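Long-range contact in hypothetical protein, haloacid dehalogenase-like hydrolase (Bacillus subtilis, PDB 1NRW), which removes phosphate from phosphorylated five- and six-carbon sugars and nucleoside monophosphates in vitro, and to a lesser extent from flavin mononucleotide, as a magnesium-dependent HAD-family phosphatase: residues Thr62-Asp74 with Glu209-Arg223. Residues are numbered along the deposited sequence; the frame is centred on the assembly and turned at random.
With PO4 (phosphate ion), chain B.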
loop_
_atom_site.group_PDB
_atom_site.type_symbol
_atom_site.label_atom_id
_atom_site.label_comp_id
_atom_site.label_asym_id
_atom_site.label_seq_id
_atom_site.Cartn_x
_atom_site.Cartn_y
_atom_site.Cartn_z
ATOM N N THR A 62 11.464 6.254 8.224
ATOM C CA THR A 62 10.196 6.397 8.934
ATOM C C THR A 62 9.717 5.014 9.335
ATOM O O THR A 62 10.294 4.007 8.927
ATOM C CB THR A 62 9.093 6.971 8.016
ATOM O OG1 THR A 62 8.769 5.997 7.007
ATOM C CG2 THR A 62 9.550 8.257 7.338
ATOM N N TRP A 63 8.663 4.962 10.142
ATOM C CA TRP A 63 8.079 3.672 10.475
ATOM C C TRP A 63 7.463 3.273 9.142
ATOM O O TRP A 63 7.077 4.143 8.349
ATOM C CB TRP A 63 6.956 3.803 11.505
ATOM C CG TRP A 63 7.422 4.134 12.878
ATOM C CD1 TRP A 63 7.717 5.370 13.367
ATOM C CD2 TRP A 63 7.675 3.206 13.939
ATOM N NE1 TRP A 63 8.141 5.274 14.673
ATOM C CE2 TRP A 63 8.125 3.957 15.049
ATOM C CE3 TRP A 63 7.566 1.814 14.060
ATOM C CZ2 TRP A 63 8.471 3.362 16.269
ATOM C CZ3 TRP A 63 7.910 1.218 15.278
ATOM C CH2 TRP A 63 8.357 1.998 16.366
ATOM N N VAL A 64 7.371 1.975 8.885
ATOM C CA VAL A 64 6.787 1.509 7.639
ATOM C C VAL A 64 5.788 0.391 7.859
ATOM O O VAL A 64 6.115 -0.648 8.445
ATOM C CB VAL A 64 7.856 0.964 6.668
ATOM C CG1 VAL A 64 7.185 0.468 5.376
ATOM C CG2 VAL A 64 8.877 2.044 6.352
ATOM N N ILE A 65 4.569 0.625 7.395
ATOM C CA ILE A 65 3.516 -0.380 7.450
ATOM C C ILE A 65 3.445 -0.848 5.999
ATOM O O ILE A 65 3.214 -0.041 5.091
ATOM C CB ILE A 65 2.180 0.236 7.882
ATOM C CG1 ILE A 65 2.258 0.628 9.362
ATOM C CG2 ILE A 65 1.040 -0.751 7.632
ATOM C CD1 ILE A 65 1.037 1.358 9.879
ATOM N N SER A 66 3.680 -2.134 5.772
ATOM C CA SER A 66 3.658 -2.667 4.415
ATOM C C SER A 66 2.722 -3.856 4.270
ATOM O O SER A 66 2.142 -4.322 5.245
ATOM C CB SER A 66 5.081 -3.054 3.985
ATOM O OG SER A 66 5.661 -4.001 4.864
ATOM N N ALA A 67 2.569 -4.335 3.041
ATOM C CA ALA A 67 1.702 -5.472 2.771
ATOM C C ALA A 67 0.290 -5.266 3.318
ATOM O O ALA A 67 -0.316 -6.175 3.893
ATOM C CB ALA A 67 2.319 -6.741 3.343
ATOM N N ASN A 68 -0.227 -4.055 3.132
ATOM C CA ASN A 68 -1.576 -3.708 3.553
ATOM C C ASN A 68 -1.811 -3.822 5.058
ATOM O O ASN A 68 -2.916 -4.142 5.494
ATOM C CB ASN A 68 -2.594 -4.583 2.805
ATOM C CG ASN A 68 -4.015 -4.074 2.943
ATOM O OD1 ASN A 68 -4.273 -2.882 2.771
ATOM N ND2 ASN A 68 -4.949 -4.975 3.237
ATOM N N GLY A 69 -0.777 -3.559 5.848
ATOM C CA GLY A 69 -0.939 -3.624 7.290
ATOM C C GLY A 69 -0.566 -4.964 7.890
ATOM O O GLY A 69 -0.760 -5.191 9.086
ATOM N N ALA A 70 -0.036 -5.861 7.067
ATOM C CA ALA A 70 0.377 -7.172 7.556
ATOM C C ALA A 70 1.769 -7.104 8.174
ATOM O O ALA A 70 2.135 -7.953 8.991
ATOM C CB ALA A 70 0.376 -8.188 6.407
ATOM N N VAL A 71 2.542 -6.094 7.787
ATOM C CA VAL A 71 3.908 -5.952 8.282
ATOM C C VAL A 71 4.244 -4.553 8.799
ATOM O O VAL A 71 3.845 -3.544 8.210
ATOM C CB VAL A 71 4.921 -6.327 7.165
ATOM C CG1 VAL A 71 6.345 -6.228 7.685
ATOM C CG2 VAL A 71 4.632 -7.730 6.655
ATOM N N ILE A 72 4.983 -4.499 9.907
ATOM C CA ILE A 72 5.391 -3.225 10.495
ATOM C C ILE A 72 6.880 -3.241 10.842
ATOM O O ILE A 72 7.364 -4.182 11.478
ATOM C CB ILE A 72 4.621 -2.908 11.800
ATOM C CG1 ILE A 72 3.112 -2.932 11.555
ATOM C CG2 ILE A 72 5.071 -1.558 12.343
ATOM C CD1 ILE A 72 2.286 -2.620 12.798
ATOM N N HIS A 73 7.597 -2.200 10.415
ATOM C CA HIS A 73 9.024 -2.040 10.698
ATOM C C HIS A 73 9.226 -0.638 11.273
ATOM O O HIS A 73 8.451 0.281 10.972
ATOM C CB HIS A 73 9.883 -2.149 9.425
ATOM C CG HIS A 73 10.094 -3.546 8.931
ATOM N ND1 HIS A 73 9.222 -4.176 8.069
ATOM C CD2 HIS A 73 11.105 -4.422 9.149
ATOM C CE1 HIS A 73 9.689 -5.376 7.772
ATOM N NE2 HIS A 73 10.830 -5.550 8.414
ATOM N N ASP A 74 10.257 -0.466 12.096
ATOM C CA ASP A 74 10.531 0.850 12.647
ATOM C C ASP A 74 11.478 1.578 11.688
ATOM O O ASP A 74 11.880 1.014 10.665
ATOM C CB ASP A 74 11.097 0.753 14.080
ATOM C CG ASP A 74 12.566 0.374 14.140
ATOM O OD1 ASP A 74 13.228 0.212 13.090
ATOM O OD2 ASP A 74 13.066 0.247 15.284
ATOM N N GLU A 209 -6.830 -6.550 -3.282
ATOM C CA GLU A 209 -5.788 -7.140 -2.455
ATOM C C GLU A 209 -6.419 -7.903 -1.306
ATOM O O GLU A 209 -7.434 -7.483 -0.752
ATOM C CB GLU A 209 -4.860 -6.049 -1.903
ATOM C CG GLU A 209 -4.043 -5.306 -2.971
ATOM C CD GLU A 209 -3.184 -4.189 -2.388
ATOM O OE1 GLU A 209 -2.873 -4.233 -1.173
ATOM O OE2 GLU A 209 -2.805 -3.270 -3.148
ATOM N N LEU A 210 -5.805 -9.025 -0.957
ATOM C CA LEU A 210 -6.289 -9.861 0.128
ATOM C C LEU A 210 -5.196 -10.110 1.158
ATOM O O LEU A 210 -4.107 -10.574 0.823
ATOM C CB LEU A 210 -6.775 -11.204 -0.429
ATOM C CG LEU A 210 -8.025 -11.159 -1.311
ATOM C CD1 LEU A 210 -8.150 -12.463 -2.089
ATOM C CD2 LEU A 210 -9.254 -10.922 -0.447
ATOM N N SER A 211 -5.491 -9.787 2.412
ATOM C CA SER A 211 -4.552 -10.021 3.503
ATOM C C SER A 211 -5.376 -10.658 4.618
ATOM O O SER A 211 -6.589 -10.828 4.466
ATOM C CB SER A 211 -3.921 -8.703 3.967
ATOM O OG SER A 211 -4.911 -7.741 4.272
ATOM N N SER A 212 -4.737 -11.019 5.724
ATOM C CA SER A 212 -5.477 -11.639 6.816
ATOM C C SER A 212 -6.446 -10.643 7.451
ATOM O O SER A 212 -6.289 -9.429 7.308
ATOM C CB SER A 212 -4.517 -12.182 7.871
ATOM O OG SER A 212 -5.202 -13.049 8.762
ATOM N N ARG A 213 -7.451 -11.164 8.151
ATOM C CA ARG A 213 -8.453 -10.322 8.795
ATOM C C ARG A 213 -7.862 -9.210 9.656
ATOM O O ARG A 213 -8.370 -8.091 9.660
ATOM C CB ARG A 213 -9.387 -11.181 9.659
ATOM C CG ARG A 213 -10.498 -10.391 10.339
ATOM C CD ARG A 213 -11.354 -9.654 9.315
ATOM N NE ARG A 213 -12.398 -8.845 9.938
ATOM C CZ ARG A 213 -13.419 -9.339 10.633
ATOM N NH1 ARG A 213 -13.543 -10.650 10.799
ATOM N NH2 ARG A 213 -14.315 -8.520 11.168
ATOM N N LYS A 214 -6.797 -9.518 10.390
ATOM C CA LYS A 214 -6.169 -8.532 11.260
ATOM C C LYS A 214 -5.113 -7.685 10.569
ATOM O O LYS A 214 -4.420 -6.905 11.217
ATOM C CB LYS A 214 -5.552 -9.208 12.484
ATOM C CG LYS A 214 -6.572 -9.830 13.429
ATOM C CD LYS A 214 -5.891 -10.312 14.706
ATOM C CE LYS A 214 -6.876 -10.990 15.645
ATOM N NZ LYS A 214 -7.463 -12.213 15.027
ATOM N N ALA A 215 -4.990 -7.840 9.253
ATOM C CA ALA A 215 -4.021 -7.059 8.495
ATOM C C ALA A 215 -4.718 -6.026 7.607
ATOM O O ALA A 215 -5.244 -6.359 6.547
ATOM C CB ALA A 215 -3.152 -7.981 7.635
ATOM N N SER A 216 -4.744 -4.780 8.062
ATOM C CA SER A 216 -5.327 -3.684 7.292
ATOM C C SER A 216 -4.535 -2.447 7.700
ATOM O O SER A 216 -3.906 -2.431 8.762
ATOM C CB SER A 216 -6.822 -3.503 7.597
ATOM O OG SER A 216 -7.052 -2.970 8.894
ATOM N N LYS A 217 -4.536 -1.412 6.867
ATOM C CA LYS A 217 -3.776 -0.222 7.220
ATOM C C LYS A 217 -4.286 0.381 8.524
ATOM O O LYS A 217 -3.499 0.856 9.337
ATOM C CB LYS A 217 -3.828 0.811 6.089
ATOM C CG LYS A 217 -3.048 0.375 4.851
ATOM C CD LYS A 217 -2.907 1.510 3.842
ATOM C CE LYS A 217 -2.134 1.056 2.605
ATOM N NZ LYS A 217 -1.911 2.191 1.666
ATOM N N GLY A 218 -5.602 0.338 8.725
ATOM C CA GLY A 218 -6.184 0.879 9.941
ATOM C C GLY A 218 -5.809 0.092 11.188
ATOM O O GLY A 218 -5.488 0.676 12.216
ATOM N N GLN A 219 -5.842 -1.233 11.110
ATOM C CA GLN A 219 -5.487 -2.051 12.266
ATOM C C GLN A 219 -4.005 -1.935 12.612
ATOM O O GLN A 219 -3.631 -1.962 13.784
ATOM C CB GLN A 219 -5.858 -3.515 12.016
ATOM C CG GLN A 219 -7.357 -3.758 12.006
ATOM C CD GLN A 219 -7.713 -5.183 11.648
ATOM O OE1 GLN A 219 -7.806 -5.543 10.466
ATOM N NE2 GLN A 219 -7.896 -6.012 12.666
ATOM N N ALA A 220 -3.162 -1.804 11.591
ATOM C CA ALA A 220 -1.728 -1.669 11.810
ATOM C C ALA A 220 -1.452 -0.335 12.496
ATOM O O ALA A 220 -0.583 -0.239 13.363
ATOM C CB ALA A 220 -0.975 -1.747 10.475
ATOM N N LEU A 221 -2.191 0.698 12.095
ATOM C CA LEU A 221 -2.034 2.015 12.691
ATOM C C LEU A 221 -2.420 1.937 14.172
ATOM O O LEU A 221 -1.709 2.454 15.031
ATOM C CB LEU A 221 -2.914 3.041 11.965
ATOM C CG LEU A 221 -2.919 4.480 12.499
ATOM C CD1 LEU A 221 -1.489 4.983 12.670
ATOM C CD2 LEU A 221 -3.696 5.377 11.537
ATOM N N LYS A 222 -3.535 1.273 14.470
ATOM C CA LYS A 222 -3.974 1.146 15.857
ATOM C C LYS A 222 -2.956 0.365 16.682
ATOM O O LYS A 222 -2.663 0.713 17.828
ATOM C CB LYS A 222 -5.329 0.441 15.930
ATOM C CG LYS A 222 -6.482 1.223 15.331
ATOM C CD LYS A 222 -7.782 0.457 15.536
ATOM C CE LYS A 222 -8.964 1.151 14.897
ATOM N NZ LYS A 222 -10.205 0.335 15.079
ATOM N N ARG A 223 -2.420 -0.693 16.087
ATOM C CA ARG A 223 -1.434 -1.543 16.739
ATOM C C ARG A 223 -0.198 -0.729 17.129
ATOM O O ARG A 223 0.322 -0.852 18.241
ATOM C CB ARG A 223 -1.041 -2.673 15.777
ATOM C CG ARG A 223 -0.271 -3.816 16.386
ATOM C CD ARG A 223 0.137 -4.806 15.302
ATOM N NE ARG A 223 -1.007 -5.341 14.565
ATOM C CZ ARG A 223 -1.876 -6.216 15.061
ATOM N NH1 ARG A 223 -1.735 -6.661 16.303
ATOM N NH2 ARG A 223 -2.880 -6.657 14.313
HETATM P P PO4 B . -0.410 2.067 -1.917
HETATM O O1 PO4 B . -1.149 3.344 -1.872
HETATM O O2 PO4 B . -0.820 1.222 -0.766
HETATM O O3 PO4 B . -0.723 1.368 -3.188
HETATM O O4 PO4 B . 1.043 2.345 -1.839
HETATM O O HOH W 1 -2.946 -1.984 0.624
HETATM O O HOH W 2 -6.036 -1.547 4.294
HETATM O O HOH W 3 -2.168 -5.036 11.535
#
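Beside the phosphate site of this HAD phosphatase, the turn of the 63-66/71-73 hairpin packs N68 and G69 against the chain that leaves strand 207-212 and enters helix 217-227. N68 reaches across with CG anti to its own N (chi1 -167°), which carries the amide to S211: ND2 of N68 donates to OG of S211 at 3.0 Å, and that oxygen lies close to the amide plane. S211 OG passes its own hydrogen to A215 O, 2.7 Å away, at the end of the type I turn S212-A215. On the other branch, N68 OD1 accepts from two waters. One bridges to E209 OE1, a carboxylate also held by N174 and S203; the second takes the N-H of K217, at 3.0 Å from its backbone N. With alanine in place of S211, the N68 amide and A215 O would probably lose their common partner, and the amide would be freer to turn.

G69 comes in close over the helix start: its CA makes a C-H...O contact with S216 O at 3.5 Å, and a side chain here would run into that carbonyl. S216 caps the helix, its OG accepting from Q219 N. One turn further along, A220 CB meets I65 CG2 at 3.6 Å, and the CD1 of I72 lies 4.0 Å from R223 CD; A70 CB touches A215 CB on the turn side.

From the first turn of the helix, the extended K217 chain crosses N68 at about a right angle and sends NZ to the phosphate, 2.8 Å from O2. D10 and D244 form salt bridges with the same ammonium and S43 O accepts from it, partners that fix where NZ sits beside the phosphate. The buried N68 amide thus ties the hairpin turn directly to S211 and, through a water, to the backbone N of the phosphate-binding K217.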